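Local structure of CCHC-type domain-containing protein (Trypanosoma brucei brucei, 7C45) at residues Asp41-Cys46 with Leu59-Ser64; Ala51-Arg56 with Cys103-Glu108; Leu110-Gly115 with Gly229-Thr234; Val116-Val121 with Gln221-Tyr226. The protein binds RNA and two zinc ions and, as an RNase D, probably trims guide RNA from its 3' end as a 3'-5' exonuclease. One frame throughout, in Å; residues are numbered along the deposited sequence.

Contact 1: Asp41-Cys46 with Leu59-Ser64; sequences DIEAFC and LVQACS. With CA (calcium ion), chain E; CA (calcium ion), chain F; nucleotides of chain B.
Bent at chi2 (95°), Gln61 turns its amide between the backbone of Glu43, met by OE1, and the Glu43 carboxylate, met by NE2. Gln61 NE2 gives a hydrogen bond of 3.0 Å to Glu43 OE2. That oxygen is met on its anti lone pair, and it lies close to the amide plane. The Glu43 side chain crosses Gln61 at about a right angle, with the carboxylate and amide planes 60° apart. NE2 has a second partner in Ala188 O of helix 182-202. Gln61 OE1 takes a weak bond from Glu43 N. Strands 41-44 and 59-64 run antiparallel here, with Asp41 bonded to Gln61 and Glu43 to Leu59 through their backbones. Strand 41-44 carries the Asp-X-Glu motif of the RNase H-like exonuclease fold. The Asp41 carboxylate spans two calcium ions. Asp41 OD2 lies 2.2 Å from the calcium of chain E, while Asp41 OD1 lies 2.4 Å from that of chain F. Glu43 OE2 and Asp191 also bind the chain E calcium. U10 OP1 of chain B bridges both ions. U10 O3' of chain B donates to Glu43 OE1 at 2.8 Å. On the other face of the sheet, Ile42 CG1 packs alongside Val60 CG2 at 4.1 Å.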
# COMPACT_ATOMS: atom_id res chain seq x y z
N ASP A 41 -3.36 5.00 5.49
CA ASP A 41 -3.75 3.65 5.84
C ASP A 41 -4.93 3.77 6.79
O ASP A 41 -5.14 4.82 7.41
CB ASP A 41 -2.56 2.91 6.45
CG ASP A 41 -2.80 1.44 6.66
OD1 ASP A 41 -3.69 0.86 6.05
OD2 ASP A 41 -2.05 0.87 7.45
N ILE A 42 -5.72 2.70 6.90
CA ILE A 42 -6.86 2.71 7.82
C ILE A 42 -6.89 1.39 8.56
O ILE A 42 -6.73 0.33 7.96
CB ILE A 42 -8.20 2.94 7.08
CG1 ILE A 42 -8.21 4.30 6.37
CG2 ILE A 42 -9.35 2.83 8.04
CD1 ILE A 42 -9.47 4.52 5.53
N GLU A 43 -7.12 1.46 9.88
CA GLU A 43 -7.48 0.28 10.67
C GLU A 43 -8.94 0.37 11.09
O GLU A 43 -9.38 1.40 11.62
CB GLU A 43 -6.62 0.13 11.93
CG GLU A 43 -5.09 0.04 11.69
CD GLU A 43 -4.70 -0.95 10.60
OE1 GLU A 43 -5.19 -2.10 10.65
OE2 GLU A 43 -3.85 -0.60 9.73
N ALA A 44 -9.68 -0.72 10.88
CA ALA A 44 -11.12 -0.71 11.14
C ALA A 44 -11.49 -1.91 12.02
O ALA A 44 -10.75 -2.90 12.10
CB ALA A 44 -11.91 -0.73 9.83
N PHE A 45 -12.63 -1.80 12.69
CA PHE A 45 -13.16 -2.93 13.43
C PHE A 45 -13.21 -4.16 12.54
O PHE A 45 -13.75 -4.10 11.43
CB PHE A 45 -14.58 -2.64 13.93
CG PHE A 45 -14.68 -1.66 15.07
CD1 PHE A 45 -13.68 -0.76 15.37
CD2 PHE A 45 -15.83 -1.66 15.85
CE1 PHE A 45 -13.84 0.15 16.43
CE2 PHE A 45 -15.99 -0.78 16.89
CZ PHE A 45 -14.98 0.14 17.18
N CYS A 46 -12.68 -5.28 13.02
CA CYS A 46 -12.82 -6.54 12.29
C CYS A 46 -14.29 -6.93 12.24
O CYS A 46 -15.04 -6.67 13.19
CB CYS A 46 -11.99 -7.63 12.96
SG CYS A 46 -10.20 -7.39 12.71
N LEU A 59 -8.79 3.80 13.37
CA LEU A 59 -7.64 4.67 13.13
C LEU A 59 -7.55 5.03 11.66
O LEU A 59 -7.86 4.21 10.79
CB LEU A 59 -6.33 3.99 13.56
CG LEU A 59 -6.19 3.55 15.01
CD1 LEU A 59 -4.88 2.78 15.24
CD2 LEU A 59 -6.31 4.78 15.96
N VAL A 60 -7.14 6.27 11.37
CA VAL A 60 -6.58 6.63 10.07
C VAL A 60 -5.14 7.04 10.31
O VAL A 60 -4.87 7.84 11.21
CB VAL A 60 -7.37 7.76 9.39
CG1 VAL A 60 -6.65 8.22 8.10
CG2 VAL A 60 -8.81 7.32 9.12
N GLN A 61 -4.21 6.43 9.57
CA GLN A 61 -2.78 6.66 9.79
C GLN A 61 -2.20 7.47 8.64
O GLN A 61 -2.61 7.31 7.49
CB GLN A 61 -2.04 5.33 9.94
CG GLN A 61 -2.66 4.46 11.04
CD GLN A 61 -3.65 3.46 10.49
OE1 GLN A 61 -4.84 3.76 10.34
NE2 GLN A 61 -3.18 2.28 10.16
N ALA A 62 -1.28 8.39 8.96
CA ALA A 62 -0.73 9.27 7.93
C ALA A 62 0.75 9.50 8.18
O ALA A 62 1.17 9.71 9.32
CB ALA A 62 -1.43 10.62 7.89
N CYS A 63 1.51 9.50 7.11
CA CYS A 63 2.94 9.80 7.21
C CYS A 63 3.31 10.57 5.96
O CYS A 63 3.12 10.05 4.85
CB CYS A 63 3.74 8.51 7.33
SG CYS A 63 5.51 8.79 7.63
N SER A 64 3.80 11.80 6.12
CA SER A 64 4.03 12.70 5.00
C SER A 64 5.50 13.11 4.93
O SER A 64 6.29 12.86 5.83
CB SER A 64 3.16 13.95 5.10
OG SER A 64 3.84 15.00 5.77
CA CA E . -2.43 -1.21 8.05
CA CA F . -4.28 -1.00 4.64
P U B 10 -4.39 -3.53 6.12
OP1 U B 10 -3.81 -2.29 6.68
OP2 U B 10 -3.62 -4.81 6.15
O5' U B 10 -5.80 -3.80 6.81
C5' U B 10 -6.66 -2.72 7.14
C4' U B 10 -7.95 -3.19 7.75
O4' U B 10 -8.50 -4.24 6.92
C3' U B 10 -7.85 -3.82 9.12
O3' U B 10 -7.82 -2.86 10.16
C2' U B 10 -9.09 -4.70 9.18
O2' U B 10 -10.22 -3.90 9.49
C1' U B 10 -9.20 -5.16 7.73
N1 U B 10 -8.61 -6.50 7.52
C2 U B 10 -9.41 -7.56 7.87
O2 U B 10 -10.53 -7.40 8.34
N3 U B 10 -8.85 -8.79 7.65
C4 U B 10 -7.60 -9.05 7.11
O4 U B 10 -7.24 -10.21 6.98
C5 U B 10 -6.84 -7.89 6.77
C6 U B 10 -7.36 -6.67 6.97
O HOH W 1 -6.46 -0.23 5.20
O HOH W 2 -0.06 -0.91 9.64
O HOH W 3 -1.92 -3.24 9.40
O HOH W 4 -2.28 -1.29 3.27
O HOH W 5 -4.85 0.08 2.48

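Contact 2: Ala51-Arg56 with Cys103-Glu108; sequences AKQLGR and CRRDVE. With nucleotides of chain B.
Leu54 and Arg105 make the close apolar part of this contact, with Leu54 CG 3.8 Å from Arg105 CB. Leu54 CD1 ends 3.8 Å from Asp106 OD1. Asp106 binds manganese in another structure of this protein, but that ion is absent here. Leu54 CD2 lies 3.4 Å from U10 O4' of chain B, so the leucine packs against both helix and RNA. Beside it, Gln53 NE2 donates to Glu108 OE2 at 3.0 Å, on the syn side but 32° out of the carboxylate plane. Arg105 bends at chi2 and chi3, which swings its guanidinium back beside Glu108. Arg105 NE and NH1 both reach Glu108 OE1 from one face of the carboxylate, each at 3.0 Å. Water 6 joins Leu54 N, Arg105 O and Glu108 OE1. The side of Lys52 is looser. Lys52 CG lies over one face of the Arg105 guanidinium, and Lys52 NZ stays 3.8 Å from Arg105 NH2. Glu235 forms a salt bridge with Arg105 NH2 and a long, weak ion pair with Lys52. Val232 N also donates to Glu108 OE2. The loop before strand 57-64 is thus joined to helix 104-114 beside the RNA. Glu108 probably offsets the charge of Arg105 alone, while Glu235 is shared with Lys52, though weakly.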
# COMPACT_ATOMS: atom_id res chain seq x y z
N ALA A 51 -18.48 -10.10 4.88
CA ALA A 51 -18.57 -8.67 4.59
C ALA A 51 -17.25 -8.14 4.06
O ALA A 51 -16.24 -8.12 4.77
CB ALA A 51 -18.98 -7.91 5.85
N LYS A 52 -17.24 -7.70 2.80
CA LYS A 52 -16.02 -7.17 2.20
C LYS A 52 -15.70 -5.75 2.68
O LYS A 52 -14.52 -5.39 2.77
CB LYS A 52 -16.16 -7.17 0.68
CG LYS A 52 -15.11 -8.00 -0.04
CD LYS A 52 -15.38 -8.05 -1.54
CE LYS A 52 -14.27 -8.78 -2.26
NZ LYS A 52 -12.97 -8.08 -2.02
N GLN A 53 -16.72 -4.95 2.98
CA GLN A 53 -16.50 -3.59 3.45
C GLN A 53 -15.72 -3.59 4.77
O GLN A 53 -15.92 -4.45 5.63
CB GLN A 53 -17.84 -2.86 3.66
CG GLN A 53 -18.63 -2.51 2.39
CD GLN A 53 -19.09 -3.73 1.60
OE1 GLN A 53 -19.41 -4.78 2.16
NE2 GLN A 53 -19.11 -3.59 0.27
N LEU A 54 -14.86 -2.59 4.95
CA LEU A 54 -14.22 -2.41 6.25
C LEU A 54 -15.29 -2.18 7.30
O LEU A 54 -16.33 -1.57 7.03
CB LEU A 54 -13.26 -1.23 6.24
CG LEU A 54 -11.98 -1.37 5.40
CD1 LEU A 54 -11.08 -0.22 5.72
CD2 LEU A 54 -11.27 -2.68 5.64
N GLY A 55 -15.02 -2.64 8.52
CA GLY A 55 -15.85 -2.28 9.65
C GLY A 55 -15.66 -0.82 10.06
O GLY A 55 -15.08 -0.01 9.34
N ARG A 56 -16.20 -0.49 11.23
CA ARG A 56 -16.18 0.89 11.70
C ARG A 56 -14.74 1.39 11.77
O ARG A 56 -13.87 0.72 12.31
CB ARG A 56 -16.81 0.96 13.09
CG ARG A 56 -16.95 2.35 13.65
CD ARG A 56 -17.72 2.24 14.96
NE ARG A 56 -17.88 3.51 15.65
CZ ARG A 56 -18.59 3.65 16.75
NH1 ARG A 56 -19.22 2.60 17.28
NH2 ARG A 56 -18.69 4.85 17.31
N CYS A 103 -5.93 0.76 -2.23
CA CYS A 103 -6.82 1.83 -1.77
C CYS A 103 -8.28 1.42 -1.73
O CYS A 103 -9.12 2.19 -1.26
CB CYS A 103 -6.71 3.06 -2.68
SG CYS A 103 -7.30 2.85 -4.37
N ARG A 104 -8.62 0.22 -2.19
CA ARG A 104 -10.01 -0.05 -2.55
C ARG A 104 -10.93 0.02 -1.34
O ARG A 104 -11.90 0.79 -1.31
CB ARG A 104 -10.12 -1.41 -3.23
CG ARG A 104 -9.54 -1.41 -4.64
CD ARG A 104 -9.50 -2.84 -5.21
NE ARG A 104 -8.72 -3.68 -4.34
CZ ARG A 104 -8.63 -5.00 -4.46
NH1 ARG A 104 -9.25 -5.62 -5.46
NH2 ARG A 104 -7.91 -5.68 -3.58
N ARG A 105 -10.68 -0.83 -0.36
CA ARG A 105 -11.48 -0.84 0.87
C ARG A 105 -11.35 0.49 1.62
O ARG A 105 -12.33 0.96 2.22
CB ARG A 105 -11.05 -2.00 1.77
CG ARG A 105 -12.02 -3.13 1.89
CD ARG A 105 -12.36 -3.68 0.55
NE ARG A 105 -13.69 -3.28 0.10
CZ ARG A 105 -14.17 -3.61 -1.09
NH1 ARG A 105 -15.38 -3.23 -1.47
NH2 ARG A 105 -13.41 -4.34 -1.90
N ASP A 106 -10.16 1.08 1.63
CA ASP A 106 -9.94 2.34 2.34
C ASP A 106 -10.82 3.44 1.78
O ASP A 106 -11.48 4.17 2.52
CB ASP A 106 -8.48 2.77 2.23
CG ASP A 106 -7.56 1.90 3.05
OD1 ASP A 106 -8.05 1.08 3.84
OD2 ASP A 106 -6.33 2.06 2.90
N VAL A 107 -10.83 3.56 0.45
CA VAL A 107 -11.57 4.62 -0.21
C VAL A 107 -13.07 4.39 -0.05
O VAL A 107 -13.84 5.35 0.17
CB VAL A 107 -11.12 4.66 -1.69
CG1 VAL A 107 -12.19 5.17 -2.59
CG2 VAL A 107 -9.82 5.46 -1.78
N GLU A 108 -13.49 3.12 -0.08
CA GLU A 108 -14.88 2.81 0.20
C GLU A 108 -15.26 3.26 1.59
O GLU A 108 -16.34 3.82 1.78
CB GLU A 108 -15.12 1.31 0.05
CG GLU A 108 -16.54 0.89 0.37
CD GLU A 108 -16.72 -0.59 0.22
OE1 GLU A 108 -15.88 -1.32 0.77
OE2 GLU A 108 -17.66 -1.02 -0.48
P U B 9 -2.35 -6.96 1.71
OP1 U B 9 -1.10 -6.17 1.83
OP2 U B 9 -2.47 -8.28 2.37
O5' U B 9 -3.63 -6.10 2.11
C5' U B 9 -3.65 -4.68 1.99
C4' U B 9 -4.99 -4.06 2.35
O4' U B 9 -6.08 -4.69 1.65
C3' U B 9 -5.42 -4.11 3.81
O3' U B 9 -4.76 -3.16 4.61
C2' U B 9 -6.93 -3.89 3.71
O2' U B 9 -7.25 -2.52 3.53
C1' U B 9 -7.25 -4.64 2.43
N1 U B 9 -7.70 -6.02 2.69
C2 U B 9 -9.00 -6.21 3.17
O2 U B 9 -9.79 -5.31 3.38
N3 U B 9 -9.35 -7.51 3.40
C4 U B 9 -8.56 -8.63 3.21
O4 U B 9 -9.02 -9.74 3.46
C5 U B 9 -7.24 -8.35 2.72
C6 U B 9 -6.86 -7.08 2.48
P U B 10 -4.39 -3.53 6.12
OP1 U B 10 -3.81 -2.29 6.68
OP2 U B 10 -3.62 -4.81 6.15
O5' U B 10 -5.80 -3.80 6.81
C5' U B 10 -6.66 -2.72 7.14
C4' U B 10 -7.95 -3.19 7.75
O4' U B 10 -8.50 -4.24 6.92
C3' U B 10 -7.85 -3.82 9.12
O3' U B 10 -7.82 -2.86 10.16
C2' U B 10 -9.09 -4.70 9.18
O2' U B 10 -10.22 -3.90 9.49
C1' U B 10 -9.20 -5.16 7.73
N1 U B 10 -8.61 -6.50 7.52
C2 U B 10 -9.41 -7.56 7.87
O2 U B 10 -10.53 -7.40 8.34
N3 U B 10 -8.85 -8.79 7.65
C4 U B 10 -7.60 -9.05 7.11
O4 U B 10 -7.24 -10.21 6.98
C5 U B 10 -6.84 -7.89 6.77
C6 U B 10 -7.36 -6.67 6.97
P U B 8 -2.57 -12.30 -0.43
OP1 U B 8 -3.70 -13.25 -0.30
OP2 U B 8 -1.47 -12.65 -1.36
O5' U B 8 -3.22 -10.90 -0.76
C5' U B 8 -2.54 -9.95 -1.56
C4' U B 8 -3.33 -8.68 -1.64
O4' U B 8 -4.63 -8.95 -2.22
C3' U B 8 -3.65 -7.99 -0.32
O3' U B 8 -2.56 -7.21 0.14
C2' U B 8 -4.87 -7.16 -0.68
O2' U B 8 -4.50 -5.99 -1.41
C1' U B 8 -5.59 -8.10 -1.65
N1 U B 8 -6.59 -8.97 -0.99
C2 U B 8 -7.83 -8.43 -0.74
O2 U B 8 -8.09 -7.27 -0.99
N3 U B 8 -8.72 -9.29 -0.15
C4 U B 8 -8.47 -10.62 0.15
O4 U B 8 -9.35 -11.32 0.67
C5 U B 8 -7.17 -11.10 -0.18
C6 U B 8 -6.29 -10.27 -0.73
O HOH W 6 -14.64 -0.37 2.92

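Contact 3: Leu110-Gly115 with Gly229-Thr234; sequences LSCQLG and GKPVIT
Ser111 OG accepts a hydrogen bond from Gly229 N at 2.7 Å. The bond is bent, with an angle of 132° at the hydrogen. The hydroxyl stands anti to the serine's own backbone N (chi1 177°), which directs it from the helix to the start of the 229-234 loop. One residue on, Cys112 lays its SG against the backbone between Lys230 and Pro231. The modelled 3.1 Å between Cys112 SG and Lys230 C is too short for normal packing and is doubtful. Cys112 SG also lies 4.0 Å from Pro231 CD. The sulfur therefore lies mainly on a peptide unit, with Pro231 CD as a lesser neighbour. Gly229 has a positive phi of 77°, and the chain turns there as it passes the helix. Further out, Pro231 also touches Gln53, and Val232 packs on His225 and Tyr226 of helix 212-226. Gln113 bonds to Gly55 O and Ile57 N, which ties the helix to the chain entering strand 57-64. The contact lies at the surface. It joins the last turns of helix 104-114 to the loop between helices 212-226 and 245-251, while Leu114 packs on helix 80-92.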
# COMPACT_ATOMS: atom_id res chain seq x y z
N LEU A 110 -13.69 5.60 3.45
CA LEU A 110 -13.66 7.06 3.51
C LEU A 110 -14.96 7.64 2.97
O LEU A 110 -15.50 8.58 3.55
CB LEU A 110 -12.46 7.61 2.73
CG LEU A 110 -11.10 7.33 3.36
CD1 LEU A 110 -9.99 7.87 2.46
CD2 LEU A 110 -11.00 7.95 4.75
N SER A 111 -15.47 7.09 1.87
CA SER A 111 -16.67 7.65 1.26
C SER A 111 -17.92 7.30 2.05
O SER A 111 -18.72 8.18 2.37
CB SER A 111 -16.79 7.17 -0.19
OG SER A 111 -17.99 7.66 -0.78
N CYS A 112 -18.08 6.03 2.40
CA CYS A 112 -19.27 5.57 3.11
C CYS A 112 -19.35 6.14 4.51
O CYS A 112 -20.42 6.60 4.94
CB CYS A 112 -19.28 4.05 3.21
SG CYS A 112 -19.67 3.25 1.68
N GLN A 113 -18.26 6.05 5.25
CA GLN A 113 -18.27 6.41 6.66
C GLN A 113 -17.97 7.87 6.89
O GLN A 113 -18.56 8.47 7.80
CB GLN A 113 -17.28 5.53 7.42
CG GLN A 113 -17.66 4.07 7.40
CD GLN A 113 -16.72 3.24 8.22
OE1 GLN A 113 -16.40 3.59 9.37
NE2 GLN A 113 -16.25 2.16 7.64
N LEU A 114 -17.09 8.49 6.09
CA LEU A 114 -16.69 9.86 6.35
C LEU A 114 -17.26 10.85 5.36
O LEU A 114 -17.22 12.06 5.63
CB LEU A 114 -15.15 9.98 6.36
CG LEU A 114 -14.40 9.09 7.37
CD1 LEU A 114 -12.92 9.41 7.43
CD2 LEU A 114 -15.04 9.18 8.74
N GLY A 115 -17.81 10.37 4.24
CA GLY A 115 -18.30 11.25 3.20
C GLY A 115 -17.22 12.00 2.46
O GLY A 115 -17.46 13.09 1.96
N GLY A 229 -20.17 6.64 -2.03
CA GLY A 229 -21.11 7.03 -1.01
C GLY A 229 -21.97 5.92 -0.44
O GLY A 229 -22.88 6.22 0.34
N LYS A 230 -21.69 4.67 -0.79
CA LYS A 230 -22.44 3.50 -0.39
C LYS A 230 -21.56 2.29 -0.63
O LYS A 230 -20.60 2.39 -1.40
CB LYS A 230 -23.76 3.35 -1.18
CG LYS A 230 -23.48 3.21 -2.67
CD LYS A 230 -24.74 2.89 -3.48
CE LYS A 230 -24.54 3.26 -4.94
NZ LYS A 230 -25.70 2.83 -5.75
N PRO A 231 -21.81 1.17 0.01
CA PRO A 231 -20.98 0.01 -0.27
C PRO A 231 -21.00 -0.36 -1.75
O PRO A 231 -22.00 -0.16 -2.44
CB PRO A 231 -21.57 -1.09 0.62
CG PRO A 231 -22.20 -0.29 1.76
CD PRO A 231 -22.79 0.89 1.08
N VAL A 232 -19.84 -0.78 -2.24
CA VAL A 232 -19.71 -1.18 -3.64
C VAL A 232 -20.49 -2.45 -3.86
O VAL A 232 -20.36 -3.42 -3.10
CB VAL A 232 -18.23 -1.36 -3.99
CG1 VAL A 232 -18.09 -2.00 -5.33
CG2 VAL A 232 -17.54 -0.01 -3.99
N ILE A 233 -21.27 -2.48 -4.94
CA ILE A 233 -22.06 -3.66 -5.29
C ILE A 233 -21.18 -4.68 -6.01
O ILE A 233 -21.01 -5.81 -5.55
CB ILE A 233 -23.26 -3.26 -6.16
CG1 ILE A 233 -24.26 -2.42 -5.35
CG2 ILE A 233 -23.97 -4.48 -6.74
CD1 ILE A 233 -24.93 -3.21 -4.25
N THR A 234 -20.59 -4.27 -7.12
CA THR A 234 -19.83 -5.14 -8.01
C THR A 234 -18.38 -4.71 -7.94
O THR A 234 -18.07 -3.55 -8.18
CB THR A 234 -20.36 -5.01 -9.44
OG1 THR A 234 -21.71 -5.47 -9.46
CG2 THR A 234 -19.53 -5.81 -10.42

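Contact 4: Val116-Val121 with Gln221-Tyr226; sequences VKPEGV and QYVEHY
The irregular 116-121 chain passes beside the last turns of helix 212-226, and the nearest CA atoms, those of Lys117 and Val223, are 7.6 Å apart. Val223 carries the buried part. Its two methyls take different partners. Val223 CG1 meets Pro118 O at 3.7 Å, Pro118 CD at 4.2 Å and the CG of Lys117. Val223 CG2 lies 4.1 Å from Val121 CG2 and about as far from Val121 CB and CG1. Val223 CG1 is anti to its backbone N (chi1 177°), which puts CG1 by Lys117 and Pro118 and CG2 by Val121. Pro118 also touches Val107, so the proline sits between helices 104-114 and 212-226. Val121 opens strand 121-123, an edge strand of the exonuclease sheet. At the outer rim, Lys117 is fully extended. Glu224 bends at chi2 to bring its carboxylate back to the lysine. Lys117 NZ and Glu224 OE2 form a salt bridge, though the modelled separation is too short to be trusted in detail. Water 7 accepts from Lys117 NZ at 3.0 Å and donates to Glu224 O at 2.8 Å. The lysine is thus linked to both side chain and backbone of one residue. Its charge is probably balanced by Glu224, beside an apolar contact centred on Val223.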
# COMPACT_ATOMS: atom_id res chain seq x y z
N VAL A 116 -16.02 11.44 2.38
CA VAL A 116 -14.88 12.08 1.75
C VAL A 116 -14.42 11.21 0.59
O VAL A 116 -14.39 9.98 0.70
CB VAL A 116 -13.75 12.32 2.77
CG1 VAL A 116 -14.19 13.34 3.82
CG2 VAL A 116 -13.38 11.04 3.45
N LYS A 117 -14.09 11.85 -0.52
CA LYS A 117 -13.52 11.21 -1.70
C LYS A 117 -12.16 11.82 -1.98
O LYS A 117 -12.09 12.99 -2.42
CB LYS A 117 -14.46 11.38 -2.88
CG LYS A 117 -13.94 10.81 -4.20
CD LYS A 117 -14.96 10.97 -5.29
CE LYS A 117 -14.45 10.41 -6.59
NZ LYS A 117 -15.46 10.49 -7.68
N PRO A 118 -11.06 11.11 -1.75
CA PRO A 118 -9.74 11.70 -1.94
C PRO A 118 -9.45 11.97 -3.40
O PRO A 118 -9.98 11.33 -4.31
CB PRO A 118 -8.79 10.63 -1.38
CG PRO A 118 -9.49 9.36 -1.63
CD PRO A 118 -10.97 9.66 -1.48
N GLU A 119 -8.58 12.95 -3.65
CA GLU A 119 -8.17 13.26 -5.01
C GLU A 119 -6.67 13.43 -5.04
O GLU A 119 -6.09 13.89 -4.06
CB GLU A 119 -8.87 14.51 -5.52
CG GLU A 119 -10.37 14.41 -5.39
CD GLU A 119 -11.09 15.68 -5.78
OE1 GLU A 119 -12.23 15.87 -5.31
OE2 GLU A 119 -10.52 16.46 -6.56
N GLY A 120 -6.05 13.02 -6.15
CA GLY A 120 -4.60 12.97 -6.23
C GLY A 120 -4.05 11.73 -5.56
O GLY A 120 -3.20 11.82 -4.68
N VAL A 121 -4.55 10.56 -5.93
CA VAL A 121 -4.26 9.32 -5.22
C VAL A 121 -3.31 8.48 -6.07
O VAL A 121 -3.42 8.47 -7.30
CB VAL A 121 -5.55 8.54 -4.90
CG1 VAL A 121 -5.24 7.21 -4.22
CG2 VAL A 121 -6.48 9.33 -3.97
N GLN A 221 -9.22 5.76 -11.40
CA GLN A 221 -10.33 4.90 -11.78
C GLN A 221 -10.81 4.06 -10.60
O GLN A 221 -12.01 3.85 -10.43
CB GLN A 221 -9.91 4.00 -12.94
CG GLN A 221 -11.02 3.11 -13.50
CD GLN A 221 -12.21 3.91 -13.96
OE1 GLN A 221 -13.27 3.89 -13.33
NE2 GLN A 221 -12.05 4.64 -15.06
N TYR A 222 -9.87 3.54 -9.82
CA TYR A 222 -10.24 2.77 -8.62
C TYR A 222 -10.99 3.64 -7.62
O TYR A 222 -11.96 3.19 -7.00
CB TYR A 222 -9.00 2.16 -7.98
CG TYR A 222 -8.67 0.85 -8.62
CD1 TYR A 222 -9.40 -0.29 -8.33
CD2 TYR A 222 -7.64 0.75 -9.54
CE1 TYR A 222 -9.13 -1.49 -8.95
CE2 TYR A 222 -7.35 -0.46 -10.17
CZ TYR A 222 -8.10 -1.58 -9.87
OH TYR A 222 -7.84 -2.79 -10.49
N VAL A 223 -10.55 4.90 -7.46
CA VAL A 223 -11.26 5.77 -6.52
C VAL A 223 -12.66 6.09 -7.04
O VAL A 223 -13.62 6.14 -6.27
CB VAL A 223 -10.43 7.05 -6.24
CG1 VAL A 223 -11.21 8.00 -5.32
CG2 VAL A 223 -9.11 6.69 -5.57
N GLU A 224 -12.80 6.29 -8.35
CA GLU A 224 -14.14 6.50 -8.91
C GLU A 224 -15.04 5.30 -8.65
O GLU A 224 -16.24 5.45 -8.41
CB GLU A 224 -14.05 6.76 -10.41
CG GLU A 224 -13.49 8.12 -10.77
CD GLU A 224 -14.41 9.24 -10.33
OE1 GLU A 224 -15.59 9.25 -10.74
OE2 GLU A 224 -13.94 10.10 -9.56
N HIS A 225 -14.48 4.10 -8.74
CA HIS A 225 -15.27 2.88 -8.59
C HIS A 225 -15.68 2.67 -7.14
O HIS A 225 -16.82 2.27 -6.86
CB HIS A 225 -14.47 1.69 -9.11
CG HIS A 225 -15.27 0.45 -9.30
ND1 HIS A 225 -15.63 -0.38 -8.26
CD2 HIS A 225 -15.79 -0.10 -10.42
CE1 HIS A 225 -16.33 -1.39 -8.74
NE2 HIS A 225 -16.45 -1.24 -10.04
N TYR A 226 -14.78 2.96 -6.19
CA TYR A 226 -14.97 2.54 -4.80
C TYR A 226 -15.45 3.66 -3.89
O TYR A 226 -15.93 3.37 -2.79
CB TYR A 226 -13.65 1.94 -4.26
CG TYR A 226 -13.49 0.52 -4.74
CD1 TYR A 226 -12.88 0.26 -5.95
CD2 TYR A 226 -14.05 -0.54 -4.03
CE1 TYR A 226 -12.76 -1.05 -6.43
CE2 TYR A 226 -13.95 -1.86 -4.50
CZ TYR A 226 -13.31 -2.11 -5.71
OH TYR A 226 -13.22 -3.40 -6.19
O HOH W 7 -17.05 7.96 -7.59

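Contact 1 lies in the central sheet, on strands 37-44 and 57-64. Contact 2 alternates with it along the chain and takes the loop between those strands to helix 104-114. Their centres are about 11 Å apart, and Phe45 N probably bonds to Arg56 O. Contact 3 uses the same helix further on, with its centre about 8 Å from that of contact 2. Contact 4 falls between the two segments of contact 3 in sequence, their centres about 11 Å apart. It brings helix 212-226 against the chain leading into strand 121-123. Contact 1 and contact 4 do not touch. Together the contacts run from the calcium site outward, joining helix 212-226 and the loop after it to helix 104-114 and the sheet beside the RNA.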